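Local coordinates for protein cytosine deaminase (Klebsiella pneumoniae, PDB 4R85) that probably removes the exocyclic amino group of cytosine and 5-methylcytosine by hydrolysis, as an iron-containing deaminase of the amidohydrolase family, at residues G104-D108 with F109-H113; A126-Q129 with A130-V134. All blocks are in the same frame, centred on the assembly; numbering follows the deposited sequence.

Interaction 1 (G104-D108 with F109-H113); sequences GMLRD and FGVQH
The carbonyl oxygen Leu106 O is gripped by two backbone N-H groups, that of Val111 at 3.0 Å (N to O) and, through a weak and bent bond, that of Phe109. The Val111 bond is much straighter, with an N-H...O angle of 161°. Together with the bond from Gly110 N to Arg107 O, 3.1 Å long, it defines a Schellman motif that ends helix 92-108, and Gly110 takes the C-prime place at a positive phi of 84°. An apolar contact accompanies the polar wrap: Leu106 CB meets Val111 CB at 3.9 Å, while Val111 CB and CG2 both approach Leu106 O, CB more closely at 3.4 Å. From Val111 the chain enters strand 111-119 of the amidohydrolase barrel, where Gly110 and Gln112 bond through their backbones to Phe52 of strand 47-57. At the surface met by the second subunit, Arg107 NE forms a salt bridge with Asp108 OD1 at 3.0 Å, coming from above the carboxylate plane; the same oxygen is hydrogen-bonded by Tyr410 of the second subunit, which links the helix end to that chain. The Phe109 ring turns its edge to the preceding helical turn, its CD2 resting 3.3 Å from Met105 O, close to the ring plane.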
ATOM      1  N   GLY A 104       8.886 -19.717   1.737  1.00 16.70           N
ATOM      2  CA  GLY A 104       8.995 -19.445   3.161  1.00 21.49           C
ATOM      3  C   GLY A 104       8.332 -18.141   3.571  1.00 26.12           C
ATOM      4  O   GLY A 104       7.607 -18.094   4.569  1.00 20.66           O
ATOM      5  N   MET A 105       8.564 -17.086   2.793  1.00 20.68           N
ATOM      6  CA  MET A 105       7.923 -15.793   3.039  1.00 15.65           C
ATOM      7  C   MET A 105       6.412 -15.891   2.930  1.00 18.12           C
ATOM      8  O   MET A 105       5.689 -15.243   3.689  1.00 17.14           O
ATOM      9  CB  MET A 105       8.372 -14.739   2.021  1.00 17.04           C
ATOM     10  CG  MET A 105       9.851 -14.404   1.991  1.00 22.81           C
ATOM     11  SD  MET A 105      10.075 -13.073   0.770  1.00 27.08           S
ATOM     12  CE  MET A 105      11.764 -13.410   0.274  1.00 27.49           C
ATOM     13  N   LEU A 106       5.932 -16.659   1.954  1.00 14.25           N
ATOM     14  CA  LEU A 106       4.489 -16.780   1.749  1.00 16.35           C
ATOM     15  C   LEU A 106       3.858 -17.534   2.918  1.00 17.70           C
ATOM     16  O   LEU A 106       2.803 -17.148   3.416  1.00 16.69           O
ATOM     17  CB  LEU A 106       4.168 -17.468   0.416  1.00 15.77           C
ATOM     18  CG  LEU A 106       4.586 -16.717  -0.857  1.00 22.13           C
ATOM     19  CD1 LEU A 106       4.582 -17.647  -2.067  1.00 19.30           C
ATOM     20  CD2 LEU A 106       3.660 -15.521  -1.093  1.00 18.57           C
ATOM     21  N   ARG A 107       4.520 -18.609   3.346  1.00 19.14           N
ATOM     22  CA  ARG A 107       4.114 -19.383   4.518  1.00 18.97           C
ATOM     23  C   ARG A 107       4.032 -18.486   5.753  1.00 23.68           C
ATOM     24  O   ARG A 107       3.082 -18.581   6.539  1.00 15.99           O
ATOM     25  CB  ARG A 107       5.109 -20.529   4.755  1.00 16.20           C
ATOM     26  CG  ARG A 107       4.861 -21.391   6.009  1.00 16.94           C
ATOM     27  CD  ARG A 107       5.613 -20.876   7.235  1.00 20.56           C
ATOM     28  NE  ARG A 107       6.959 -20.392   6.910  1.00 21.57           N
ATOM     29  CZ  ARG A 107       8.034 -21.169   6.827  1.00 25.81           C
ATOM     30  NH1 ARG A 107       7.927 -22.472   7.041  1.00 27.67           N
ATOM     31  NH2 ARG A 107       9.217 -20.643   6.530  1.00 27.44           N
ATOM     32  N   ASP A 108       5.036 -17.626   5.926  1.00 19.48           N
ATOM     33  CA  ASP A 108       5.063 -16.707   7.061  1.00 18.46           C
ATOM     34  C   ASP A 108       3.824 -15.823   7.095  1.00 21.98           C
ATOM     35  O   ASP A 108       3.398 -15.389   8.164  1.00 20.53           O
ATOM     36  CB  ASP A 108       6.306 -15.824   7.044  1.00 17.45           C
ATOM     37  CG  ASP A 108       7.568 -16.576   7.440  1.00 27.24           C
ATOM     38  OD1 ASP A 108       7.463 -17.696   8.002  1.00 25.49           O
ATOM     39  OD2 ASP A 108       8.671 -16.031   7.192  1.00 23.68           O
ATOM     40  N   PHE A 109       3.252 -15.560   5.926  1.00 18.67           N
ATOM     41  CA  PHE A 109       2.084 -14.701   5.839  1.00 15.57           C
ATOM     42  C   PHE A 109       0.765 -15.448   5.572  1.00 20.50           C
ATOM     43  O   PHE A 109      -0.204 -14.860   5.088  1.00 19.80           O
ATOM     44  CB  PHE A 109       2.317 -13.576   4.825  1.00 15.31           C
ATOM     45  CG  PHE A 109       3.227 -12.504   5.334  1.00 17.69           C
ATOM     46  CD1 PHE A 109       2.773 -11.581   6.267  1.00 17.01           C
ATOM     47  CD2 PHE A 109       4.547 -12.425   4.893  1.00 19.76           C
ATOM     48  CE1 PHE A 109       3.615 -10.586   6.753  1.00 21.70           C
ATOM     49  CE2 PHE A 109       5.391 -11.434   5.360  1.00 20.11           C
ATOM     50  CZ  PHE A 109       4.922 -10.507   6.291  1.00 22.81           C
ATOM     51  N   GLY A 110       0.735 -16.739   5.903  1.00 18.47           N
ATOM     52  CA  GLY A 110      -0.504 -17.503   5.889  1.00 19.76           C
ATOM     53  C   GLY A 110      -0.944 -18.084   4.557  1.00 16.28           C
ATOM     54  O   GLY A 110      -2.072 -18.562   4.427  1.00 18.39           O
ATOM     55  N   VAL A 111      -0.068 -18.055   3.563  1.00 16.00           N
ATOM     56  CA  VAL A 111      -0.413 -18.584   2.248  1.00 17.79           C
ATOM     57  C   VAL A 111      -0.164 -20.083   2.181  1.00 18.93           C
ATOM     58  O   VAL A 111       0.948 -20.533   2.447  1.00 20.71           O
ATOM     59  CB  VAL A 111       0.411 -17.912   1.140  1.00 20.96           C
ATOM     60  CG1 VAL A 111       0.116 -18.579  -0.189  1.00 16.41           C
ATOM     61  CG2 VAL A 111       0.089 -16.421   1.084  1.00 19.21           C
ATOM     62  N   GLN A 112      -1.191 -20.856   1.818  1.00 18.02           N
ATOM     63  CA  GLN A 112      -1.029 -22.304   1.682  1.00 21.26           C
ATOM     64  C   GLN A 112      -1.329 -22.804   0.266  1.00 18.19           C
ATOM     65  O   GLN A 112      -1.185 -23.990  -0.030  1.00 19.35           O
ATOM     66  CB  GLN A 112      -1.909 -23.044   2.687  1.00 15.37           C
ATOM     67  CG  GLN A 112      -1.501 -22.873   4.152  1.00 20.18           C
ATOM     68  CD  GLN A 112      -2.244 -23.834   5.065  1.00 24.19           C
ATOM     69  OE1 GLN A 112      -2.539 -24.965   4.676  1.00 22.76           O
ATOM     70  NE2 GLN A 112      -2.573 -23.380   6.276  1.00 20.33           N
ATOM     71  N   HIS A 113      -1.786 -21.898  -0.586  1.00 17.37           N
ATOM     72  CA  HIS A 113      -2.097 -22.218  -1.971  1.00 16.77           C
ATOM     73  C   HIS A 113      -1.410 -21.222  -2.894  1.00 12.98           C
ATOM     74  O   HIS A 113      -1.543 -20.008  -2.733  1.00 13.73           O
ATOM     75  CB  HIS A 113      -3.609 -22.225  -2.192  1.00 15.88           C
ATOM     76  CG  HIS A 113      -4.312 -23.275  -1.395  1.00 19.04           C
ATOM     77  ND1 HIS A 113      -4.340 -24.599  -1.776  1.00 21.28           N
ATOM     78  CD2 HIS A 113      -4.975 -23.206  -0.217  1.00 18.58           C
ATOM     79  CE1 HIS A 113      -5.010 -25.299  -0.878  1.00 23.01           C
ATOM     80  NE2 HIS A 113      -5.405 -24.478   0.081  1.00 21.31           N
TER

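Interaction 2 (A126-Q129 with A130-V134); sequences AALQ and ALLAV
Leu128 and Leu132, one helical turn apart, carry the side-chain contact within helix 126-137: Leu128 CG lies 4.0 Å from Leu132 CD1, and the two branched chains cross obliquely. Their first torsions differ. Leu128 sends CG away from its backbone N (chi1 178°), whereas Leu132 keeps CG beside the N (chi1 -73°), and this brings its CG within 3.4 Å of Leu128 O. Leu132 thus packs against the oxygen that also accepts its N-H, in a 2.9 Å bond between Leu132 N and Leu128 O, at an N-H...O angle of 161°. The adjoining bond from Leu131 N to Ala127 O is equally short at 2.9 Å, and Leu131 CG and CB both pack at 3.5 Å against Ala127 O.

The tight side is formed by Ala127, Leu128, Ala130 and Leu131, all buried. Ala127, Leu128 and Leu131 reach Val118 of strand 111-119; Ala130 meets Thr95 and Leu131 meets Ala99, both on helix 92-108, while Leu128 turns to Ala167 and Met170 of helix 160-170. The solvent side is looser in its bonding as well as its burial. There Ala133 N reaches Gln129 O only through a weak 3.3 Å bond, and both residues are exposed, although Gln129 still touches Met170. Gln129 holds its chain extended beyond CG.

Successive i to i+4 bonds mark an alpha-helix, here with one face buried against the barrel and the other toward solvent, as in the outer helix of a beta-alpha-beta unit (strand 111-119, helix 126-137, strand 143-149) in the TIM barrel of the amidohydrolase fold.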
ATOM      1  N   ALA A 126      15.088 -25.527 -17.280  1.00 19.66           N
ATOM      2  CA  ALA A 126      15.739 -25.741 -15.990  1.00 22.58           C
ATOM      3  C   ALA A 126      14.870 -25.332 -14.797  1.00 18.24           C
ATOM      4  O   ALA A 126      14.741 -26.091 -13.829  1.00 20.98           O
ATOM      5  CB  ALA A 126      17.077 -25.005 -15.951  1.00 24.44           C
ATOM      6  N   ALA A 127      14.287 -24.137 -14.854  1.00 19.51           N
ATOM      7  CA  ALA A 127      13.441 -23.665 -13.763  1.00 20.06           C
ATOM      8  C   ALA A 127      12.203 -24.547 -13.608  1.00 18.97           C
ATOM      9  O   ALA A 127      11.748 -24.803 -12.492  1.00 20.88           O
ATOM     10  CB  ALA A 127      13.021 -22.217 -13.990  1.00 20.68           C
ATOM     11  N   LEU A 128      11.633 -24.975 -14.730  1.00 16.77           N
ATOM     12  CA  LEU A 128      10.448 -25.831 -14.668  1.00 19.32           C
ATOM     13  C   LEU A 128      10.793 -27.129 -13.941  1.00 20.52           C
ATOM     14  O   LEU A 128      10.060 -27.578 -13.064  1.00 21.78           O
ATOM     15  CB  LEU A 128       9.925 -26.129 -16.072  1.00 20.63           C
ATOM     16  CG  LEU A 128       8.709 -27.056 -16.125  1.00 17.50           C
ATOM     17  CD1 LEU A 128       7.520 -26.440 -15.384  1.00 18.09           C
ATOM     18  CD2 LEU A 128       8.355 -27.334 -17.567  1.00 15.41           C
ATOM     19  N   GLN A 129      11.925 -27.718 -14.306  1.00 18.60           N
ATOM     20  CA  GLN A 129      12.400 -28.932 -13.652  1.00 21.52           C
ATOM     21  C   GLN A 129      12.527 -28.718 -12.153  1.00 21.40           C
ATOM     22  O   GLN A 129      12.061 -29.536 -11.356  1.00 20.78           O
ATOM     23  CB  GLN A 129      13.748 -29.358 -14.237  1.00 26.54           C
ATOM     24  CG  GLN A 129      13.654 -29.841 -15.671  1.00 38.59           C
ATOM     25  CD  GLN A 129      15.013 -30.107 -16.302  1.00 47.34           C
ATOM     26  OE1 GLN A 129      15.974 -30.471 -15.614  1.00 48.50           O
ATOM     27  NE2 GLN A 129      15.099 -29.919 -17.617  1.00 44.48           N
ATOM     28  N   ALA A 130      13.146 -27.606 -11.771  1.00 19.24           N
ATOM     29  CA  ALA A 130      13.348 -27.321 -10.351  1.00 26.15           C
ATOM     30  C   ALA A 130      12.007 -27.149  -9.628  1.00 22.18           C
ATOM     31  O   ALA A 130      11.816 -27.667  -8.528  1.00 24.34           O
ATOM     32  CB  ALA A 130      14.219 -26.081 -10.167  1.00 21.40           C
ATOM     33  N   LEU A 131      11.082 -26.434 -10.250  1.00 16.82           N
ATOM     34  CA  LEU A 131       9.813 -26.127  -9.593  1.00 17.41           C
ATOM     35  C   LEU A 131       8.866 -27.328  -9.506  1.00 19.79           C
ATOM     36  O   LEU A 131       8.088 -27.431  -8.561  1.00 19.32           O
ATOM     37  CB  LEU A 131       9.143 -24.897 -10.220  1.00 18.73           C
ATOM     38  CG  LEU A 131       9.899 -23.627  -9.800  1.00 24.06           C
ATOM     39  CD1 LEU A 131       9.589 -22.452 -10.697  1.00 32.21           C
ATOM     40  CD2 LEU A 131       9.588 -23.276  -8.365  1.00 26.68           C
ATOM     41  N   LEU A 132       8.947 -28.238 -10.471  1.00 20.34           N
ATOM     42  CA  LEU A 132       8.199 -29.490 -10.375  1.00 22.70           C
ATOM     43  C   LEU A 132       8.663 -30.300  -9.167  1.00 25.16           C
ATOM     44  O   LEU A 132       7.851 -30.925  -8.485  1.00 23.93           O
ATOM     45  CB  LEU A 132       8.317 -30.321 -11.660  1.00 19.95           C
ATOM     46  CG  LEU A 132       7.540 -29.786 -12.872  1.00 20.78           C
ATOM     47  CD1 LEU A 132       8.029 -30.446 -14.154  1.00 23.77           C
ATOM     48  CD2 LEU A 132       6.048 -30.023 -12.703  1.00 22.34           C
ATOM     49  N   ALA A 133       9.966 -30.285  -8.895  1.00 19.44           N
ATOM     50  CA  ALA A 133      10.486 -30.956  -7.708  1.00 24.63           C
ATOM     51  C   ALA A 133      10.095 -30.205  -6.436  1.00 24.36           C
ATOM     52  O   ALA A 133       9.743 -30.823  -5.427  1.00 24.72           O
ATOM     53  CB  ALA A 133      11.994 -31.118  -7.790  1.00 28.50           C
ATOM     54  N   VAL A 134      10.165 -28.878  -6.496  1.00 24.10           N
ATOM     55  CA  VAL A 134       9.819 -28.012  -5.368  1.00 27.02           C
ATOM     56  C   VAL A 134       8.366 -28.236  -4.949  1.00 25.96           C
ATOM     57  O   VAL A 134       8.022 -28.176  -3.762  1.00 29.51           O
ATOM     58  CB  VAL A 134      10.047 -26.521  -5.726  1.00 22.29           C
ATOM     59  CG1 VAL A 134       9.181 -25.600  -4.873  1.00 23.00           C
ATOM     60  CG2 VAL A 134      11.529 -26.149  -5.593  1.00 23.03           C
TER

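How the interactions relate
Interaction 1 closes before interaction 2 opens, and strand 111-119 leads from one towards the other: it starts within residues 109-113, and the next helix is 126-137. Their centres are 19 Å apart and their nearest atoms about 9 Å, with no direct touch. Helix 92-108 joins them in space as well, since interaction 1 ends it while interaction 2 packs against its earlier part. Together they illustrate consecutive steps of the barrel, a helix handing over to a strand and then the following outer helix. Both lie well back from the site: the side chain of Leu106 is about 13 Å from the iron and that of Leu131 about 13 Å from 5-methylcytosine.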